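Local coordinates for protein acetyltransferase (Vibrio fischeri, PDB 3JVN) that probably transfers an acyl group, most likely acetyl from acetyl-CoA, to a still unidentified acceptor, as a member of the GNAT family of acetyltransferases, at residues A[63-76]-A[87-100]. Residues are numbered along the deposited sequence; the frame is centred on the assembly and turned at random.
Sequences MDDVIIGFITGHFC and MMATIDELYIEKEY
His74 lays its imidazole alongside Thr90, CE1 of the ring 3.4 Å from Thr90 CB, and turns its ND1 edge to Asp92. A chi1 of 74° sets CG between the backbone N and the carbonyl carbon, which brings the ring toward strand 87-96. His74 ND1 donates to the syn lone pair of Asp92 OD1 at 3.0 Å, the oxygen tilted 20° from the ring plane; imidazole and carboxylate lie nearly coplanar, 18° apart.

Asp92 can lean toward strand 67-76 because it forms a classic beta bulge with Glu93: both residues face Thr72, whose carbonyl O takes a 2.7 Å bond from Asp92 N and a weak one from Glu93 N. Glu93 OE2 reaches His24, keeping its polar end bonded. Elsewhere the strands pair as a regular antiparallel hairpin. In the hydrogen-bonded pair Phe70-Tyr95, Phe70 CE1 packs at 3.4 Å on Tyr95 CB, while the Tyr95 hydroxyl extends to Glu26 of helix 13-30.

The opposite face, carrying Ile71, Phe75, Ile91 and Leu94, is apolar and packs partly against helix 105-118; Gly69 and Gly73 add no side chain to it. The side chains of Ile71 and Leu94 cross at an angle, Ile71 CD1 3.8 Å from Leu94 CD1; beta-branched Ile71 favours the extended backbone, and Leu94 adds an apolar end. At one end the selenomethionine Met87 bends its CE over a face of the Phe75 ring, 4.0 Å from the centroid, in a CH-pi contact. At the other, Ile68 CG2 sits over one face of Tyr100, which follows strand 87-96.

In GNAT folds, a bulge in the strand equivalent to 87-96 commonly belongs to the acetyl-CoA site; the Asp92-Glu93 bulge is consistent with that role. The hydrogen bond and the Thr90 packing together restrict the turning of the His74 ring, and Asp92 OD1, which also meets Tyr50 OH, ties the hairpin to Tyr50.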
loop_
_atom_site.group_PDB
_atom_site.type_symbol
_atom_site.label_atom_id
_atom_site.label_comp_id
_atom_site.label_asym_id
_atom_site.label_seq_id
_atom_site.Cartn_x
_atom_site.Cartn_y
_atom_site.Cartn_z
HETATM N N MSE A 63 13.265 -21.967 -21.861
HETATM C CA MSE A 63 14.296 -21.831 -22.880
HETATM C C MSE A 63 14.023 -22.784 -24.040
HETATM O O MSE A 63 13.460 -22.387 -25.062
HETATM C CB MSE A 63 15.681 -22.107 -22.287
HETATM C CG MSE A 63 16.826 -21.908 -23.274
HETATM SE SE MSE A 63 16.799 -20.158 -24.122
HETATM C CE MSE A 63 18.075 -19.231 -22.988
ATOM N N ASP A 64 14.417 -24.043 -23.874
ATOM C CA ASP A 64 14.210 -25.044 -24.914
ATOM C C ASP A 64 12.894 -25.770 -24.672
ATOM O O ASP A 64 11.959 -25.679 -25.467
ATOM C CB ASP A 64 15.374 -26.042 -24.922
ATOM C CG ASP A 64 16.197 -25.964 -26.196
ATOM O OD1 ASP A 64 15.643 -26.282 -27.268
ATOM O OD2 ASP A 64 17.387 -25.574 -26.129
ATOM N N ASP A 65 12.840 -26.495 -23.560
ATOM C CA ASP A 65 11.650 -27.232 -23.159
ATOM C C ASP A 65 11.739 -27.370 -21.650
ATOM O O ASP A 65 10.973 -28.106 -21.030
ATOM C CB ASP A 65 11.618 -28.620 -23.802
ATOM C CG ASP A 65 10.530 -28.753 -24.859
ATOM O OD1 ASP A 65 9.350 -28.478 -24.533
ATOM O OD2 ASP A 65 10.856 -29.138 -26.008
ATOM N N VAL A 66 12.702 -26.656 -21.075
ATOM C CA VAL A 66 12.933 -26.665 -19.639
ATOM C C VAL A 66 12.699 -25.267 -19.044
ATOM O O VAL A 66 13.073 -24.251 -19.631
ATOM C CB VAL A 66 14.379 -27.154 -19.324
ATOM C CG1 VAL A 66 15.396 -26.307 -20.078
ATOM C CG2 VAL A 66 14.648 -27.097 -17.824
ATOM N N ILE A 67 12.059 -25.228 -17.881
ATOM C CA ILE A 67 11.776 -23.970 -17.205
ATOM C C ILE A 67 13.025 -23.498 -16.472
ATOM O O ILE A 67 13.468 -24.137 -15.511
ATOM C CB ILE A 67 10.631 -24.141 -16.195
ATOM C CG1 ILE A 67 9.399 -24.686 -16.917
ATOM C CG2 ILE A 67 10.338 -22.816 -15.521
ATOM C CD1 ILE A 67 8.266 -25.088 -16.010
ATOM N N ILE A 68 13.599 -22.386 -16.927
ATOM C CA ILE A 68 14.806 -21.854 -16.306
ATOM C C ILE A 68 14.535 -20.663 -15.396
ATOM O O ILE A 68 15.464 -20.016 -14.906
ATOM C CB ILE A 68 15.876 -21.466 -17.380
ATOM C CG1 ILE A 68 15.238 -20.661 -18.529
ATOM C CG2 ILE A 68 16.557 -22.723 -17.914
ATOM C CD1 ILE A 68 15.008 -19.200 -18.214
ATOM N N GLY A 69 13.259 -20.385 -15.154
ATOM C CA GLY A 69 12.915 -19.275 -14.287
ATOM C C GLY A 69 11.424 -19.076 -14.104
ATOM O O GLY A 69 10.617 -19.569 -14.885
ATOM N N PHE A 70 11.058 -18.357 -13.050
ATOM C CA PHE A 70 9.660 -18.067 -12.768
ATOM C C PHE A 70 9.569 -16.828 -11.874
ATOM O O PHE A 70 10.559 -16.388 -11.284
ATOM C CB PHE A 70 8.978 -19.265 -12.080
ATOM C CG PHE A 70 9.438 -19.499 -10.670
ATOM C CD1 PHE A 70 10.649 -20.143 -10.408
ATOM C CD2 PHE A 70 8.697 -19.009 -9.600
ATOM C CE1 PHE A 70 11.115 -20.284 -9.096
ATOM C CE2 PHE A 70 9.153 -19.143 -8.293
ATOM C CZ PHE A 70 10.361 -19.779 -8.040
ATOM N N ILE A 71 8.376 -16.256 -11.804
ATOM C CA ILE A 71 8.131 -15.088 -10.977
ATOM C C ILE A 71 6.744 -15.333 -10.409
ATOM O O ILE A 71 5.922 -15.992 -11.045
ATOM C CB ILE A 71 8.197 -13.752 -11.797
ATOM C CG1 ILE A 71 8.022 -12.554 -10.841
ATOM C CG2 ILE A 71 7.177 -13.767 -12.922
ATOM C CD1 ILE A 71 8.287 -11.209 -11.484
ATOM N N THR A 72 6.496 -14.813 -9.208
ATOM C CA THR A 72 5.223 -15.029 -8.536
ATOM C C THR A 72 4.655 -13.751 -7.929
ATOM O O THR A 72 5.384 -13.010 -7.274
ATOM C CB THR A 72 5.395 -16.141 -7.441
ATOM O OG1 THR A 72 4.212 -16.953 -7.369
ATOM C CG2 THR A 72 5.663 -15.528 -6.088
ATOM N N GLY A 73 3.360 -13.497 -8.138
ATOM C CA GLY A 73 2.740 -12.297 -7.591
ATOM C C GLY A 73 1.250 -12.466 -7.325
ATOM O O GLY A 73 0.624 -13.356 -7.909
ATOM N N HIS A 74 0.669 -11.642 -6.446
ATOM C CA HIS A 74 -0.767 -11.748 -6.155
ATOM C C HIS A 74 -1.489 -10.410 -6.017
ATOM O O HIS A 74 -0.905 -9.438 -5.557
ATOM C CB HIS A 74 -1.014 -12.581 -4.881
ATOM C CG HIS A 74 -0.672 -11.880 -3.595
ATOM N ND1 HIS A 74 0.625 -11.703 -3.161
ATOM C CD2 HIS A 74 -1.464 -11.370 -2.620
ATOM C CE1 HIS A 74 0.618 -11.118 -1.977
ATOM N NE2 HIS A 74 -0.636 -10.905 -1.623
ATOM N N PHE A 75 -2.755 -10.371 -6.431
ATOM C CA PHE A 75 -3.564 -9.156 -6.316
ATOM C C PHE A 75 -3.997 -9.012 -4.857
ATOM O O PHE A 75 -4.174 -10.009 -4.143
ATOM C CB PHE A 75 -4.827 -9.232 -7.200
ATOM C CG PHE A 75 -4.554 -9.111 -8.675
ATOM C CD1 PHE A 75 -3.870 -8.002 -9.178
ATOM C CD2 PHE A 75 -4.973 -10.109 -9.562
ATOM C CE1 PHE A 75 -3.603 -7.871 -10.540
ATOM C CE2 PHE A 75 -4.718 -10.002 -10.933
ATOM C CZ PHE A 75 -4.023 -8.871 -11.426
ATOM N N CYS A 76 -4.141 -7.772 -4.406
ATOM C CA CYS A 76 -4.593 -7.518 -3.045
ATOM C C CYS A 76 -5.400 -6.239 -3.016
ATOM O O CYS A 76 -5.366 -5.439 -3.953
ATOM C CB CYS A 76 -3.427 -7.443 -2.059
ATOM S SG CYS A 76 -1.830 -7.031 -2.765
HETATM N N MSE A 87 -7.361 -1.241 -5.732
HETATM C CA MSE A 87 -6.684 -2.414 -6.246
HETATM C C MSE A 87 -5.168 -2.271 -6.208
HETATM O O MSE A 87 -4.600 -1.323 -6.752
HETATM C CB MSE A 87 -7.128 -2.710 -7.676
HETATM C CG MSE A 87 -6.405 -3.912 -8.314
HETATM SE SE MSE A 87 -6.895 -5.647 -7.570
HETATM C CE MSE A 87 -7.347 -6.543 -9.222
HETATM N N MSE A 88 -4.516 -3.225 -5.556
HETATM C CA MSE A 88 -3.065 -3.229 -5.462
HETATM C C MSE A 88 -2.586 -4.649 -5.653
HETATM O O MSE A 88 -3.389 -5.577 -5.769
HETATM C CB MSE A 88 -2.607 -2.719 -4.098
HETATM C CG MSE A 88 -3.182 -1.381 -3.699
HETATM SE SE MSE A 88 -2.336 -0.740 -2.092
HETATM C CE MSE A 88 -3.134 1.016 -2.019
ATOM N N ALA A 89 -1.275 -4.821 -5.679
ATOM C CA ALA A 89 -0.711 -6.141 -5.856
ATOM C C ALA A 89 0.641 -6.273 -5.178
ATOM O O ALA A 89 1.209 -5.295 -4.690
ATOM C CB ALA A 89 -0.585 -6.482 -7.358
ATOM N N THR A 90 1.158 -7.498 -5.174
ATOM C CA THR A 90 2.447 -7.793 -4.556
ATOM C C THR A 90 3.238 -8.813 -5.383
ATOM O O THR A 90 2.702 -9.839 -5.798
ATOM C CB THR A 90 2.260 -8.381 -3.124
ATOM O OG1 THR A 90 1.317 -7.585 -2.396
ATOM C CG2 THR A 90 3.582 -8.392 -2.371
ATOM N N ILE A 91 4.508 -8.516 -5.625
ATOM C CA ILE A 91 5.381 -9.436 -6.342
ATOM C C ILE A 91 6.093 -10.148 -5.203
ATOM O O ILE A 91 6.795 -9.523 -4.403
ATOM C CB ILE A 91 6.389 -8.686 -7.257
ATOM C CG1 ILE A 91 5.639 -8.084 -8.447
ATOM C CG2 ILE A 91 7.446 -9.639 -7.776
ATOM C CD1 ILE A 91 6.444 -7.126 -9.281
ATOM N N ASP A 92 5.882 -11.457 -5.121
ATOM C CA ASP A 92 6.452 -12.248 -4.047
ATOM C C ASP A 92 7.856 -12.826 -4.284
ATOM O O ASP A 92 8.827 -12.384 -3.668
ATOM C CB ASP A 92 5.462 -13.365 -3.691
ATOM C CG ASP A 92 4.101 -12.823 -3.288
ATOM O OD1 ASP A 92 3.071 -13.272 -3.849
ATOM O OD2 ASP A 92 4.063 -11.944 -2.396
ATOM N N GLU A 93 7.952 -13.802 -5.181
ATOM C CA GLU A 93 9.214 -14.469 -5.474
ATOM C C GLU A 93 9.633 -14.448 -6.930
ATOM O O GLU A 93 8.810 -14.317 -7.838
ATOM C CB GLU A 93 9.136 -15.920 -5.023
ATOM C CG GLU A 93 8.828 -16.083 -3.574
ATOM C CD GLU A 93 7.973 -17.290 -3.328
ATOM O OE1 GLU A 93 6.802 -17.304 -3.791
ATOM O OE2 GLU A 93 8.479 -18.226 -2.668
ATOM N N LEU A 94 10.930 -14.619 -7.145
ATOM C CA LEU A 94 11.471 -14.626 -8.489
ATOM C C LEU A 94 12.781 -15.406 -8.449
ATOM O O LEU A 94 13.658 -15.101 -7.645
ATOM C CB LEU A 94 11.706 -13.183 -8.954
ATOM C CG LEU A 94 11.805 -12.920 -10.464
ATOM C CD1 LEU A 94 12.011 -11.426 -10.715
ATOM C CD2 LEU A 94 12.957 -13.714 -11.057
ATOM N N TYR A 95 12.914 -16.416 -9.305
ATOM C CA TYR A 95 14.133 -17.218 -9.326
ATOM C C TYR A 95 14.639 -17.535 -10.719
ATOM O O TYR A 95 13.851 -17.789 -11.630
ATOM C CB TYR A 95 13.929 -18.528 -8.553
ATOM C CG TYR A 95 15.129 -19.455 -8.610
ATOM C CD1 TYR A 95 15.226 -20.449 -9.588
ATOM C CD2 TYR A 95 16.185 -19.313 -7.712
ATOM C CE1 TYR A 95 16.344 -21.275 -9.665
ATOM C CE2 TYR A 95 17.308 -20.136 -7.784
ATOM C CZ TYR A 95 17.382 -21.113 -8.759
ATOM O OH TYR A 95 18.492 -21.925 -8.831
ATOM N N ILE A 96 15.963 -17.516 -10.875
ATOM C CA ILE A 96 16.593 -17.829 -12.153
ATOM C C ILE A 96 17.751 -18.794 -11.926
ATOM O O ILE A 96 18.522 -18.645 -10.980
ATOM C CB ILE A 96 17.165 -16.568 -12.862
ATOM C CG1 ILE A 96 16.156 -15.417 -12.818
ATOM C CG2 ILE A 96 17.491 -16.902 -14.313
ATOM C CD1 ILE A 96 16.348 -14.485 -11.625
ATOM N N GLU A 97 17.865 -19.794 -12.790
ATOM C CA GLU A 97 18.943 -20.761 -12.675
ATOM C C GLU A 97 20.245 -19.993 -12.718
ATOM O O GLU A 97 20.396 -19.077 -13.530
ATOM C CB GLU A 97 18.889 -21.742 -13.833
ATOM C CG GLU A 97 17.643 -22.601 -13.836
ATOM C CD GLU A 97 17.672 -23.663 -12.757
ATOM O OE1 GLU A 97 16.847 -24.601 -12.828
ATOM O OE2 GLU A 97 18.511 -23.555 -11.832
ATOM N N LYS A 98 21.179 -20.367 -11.844
ATOM C CA LYS A 98 22.482 -19.704 -11.757
ATOM C C LYS A 98 23.190 -19.737 -13.113
ATOM O O LYS A 98 24.081 -18.933 -13.388
ATOM C CB LYS A 98 23.347 -20.373 -10.671
ATOM C CG LYS A 98 22.731 -20.310 -9.251
ATOM C CD LYS A 98 23.756 -20.521 -8.112
ATOM C CE LYS A 98 24.798 -19.378 -8.054
ATOM N NZ LYS A 98 25.851 -19.466 -6.965
ATOM N N GLU A 99 22.757 -20.652 -13.972
ATOM C CA GLU A 99 23.342 -20.797 -15.296
ATOM C C GLU A 99 22.706 -19.843 -16.314
ATOM O O GLU A 99 23.245 -19.637 -17.403
ATOM C CB GLU A 99 23.170 -22.240 -15.761
ATOM C CG GLU A 99 23.874 -22.568 -17.056
ATOM C CD GLU A 99 23.329 -23.821 -17.692
ATOM O OE1 GLU A 99 23.361 -24.878 -17.026
ATOM O OE2 GLU A 99 22.863 -23.742 -18.848
ATOM N N TYR A 100 21.567 -19.257 -15.957
ATOM C CA TYR A 100 20.875 -18.348 -16.865
ATOM C C TYR A 100 20.743 -16.897 -16.398
ATOM O O TYR A 100 20.040 -16.097 -17.029
ATOM C CB TYR A 100 19.494 -18.915 -17.190
ATOM C CG TYR A 100 19.543 -20.095 -18.131
ATOM C CD1 TYR A 100 19.352 -19.925 -19.501
ATOM C CD2 TYR A 100 19.811 -21.380 -17.656
ATOM C CE1 TYR A 100 19.426 -21.007 -20.378
ATOM C CE2 TYR A 100 19.891 -22.469 -18.525
ATOM C CZ TYR A 100 19.696 -22.270 -19.884
ATOM O OH TYR A 100 19.774 -23.335 -20.750
#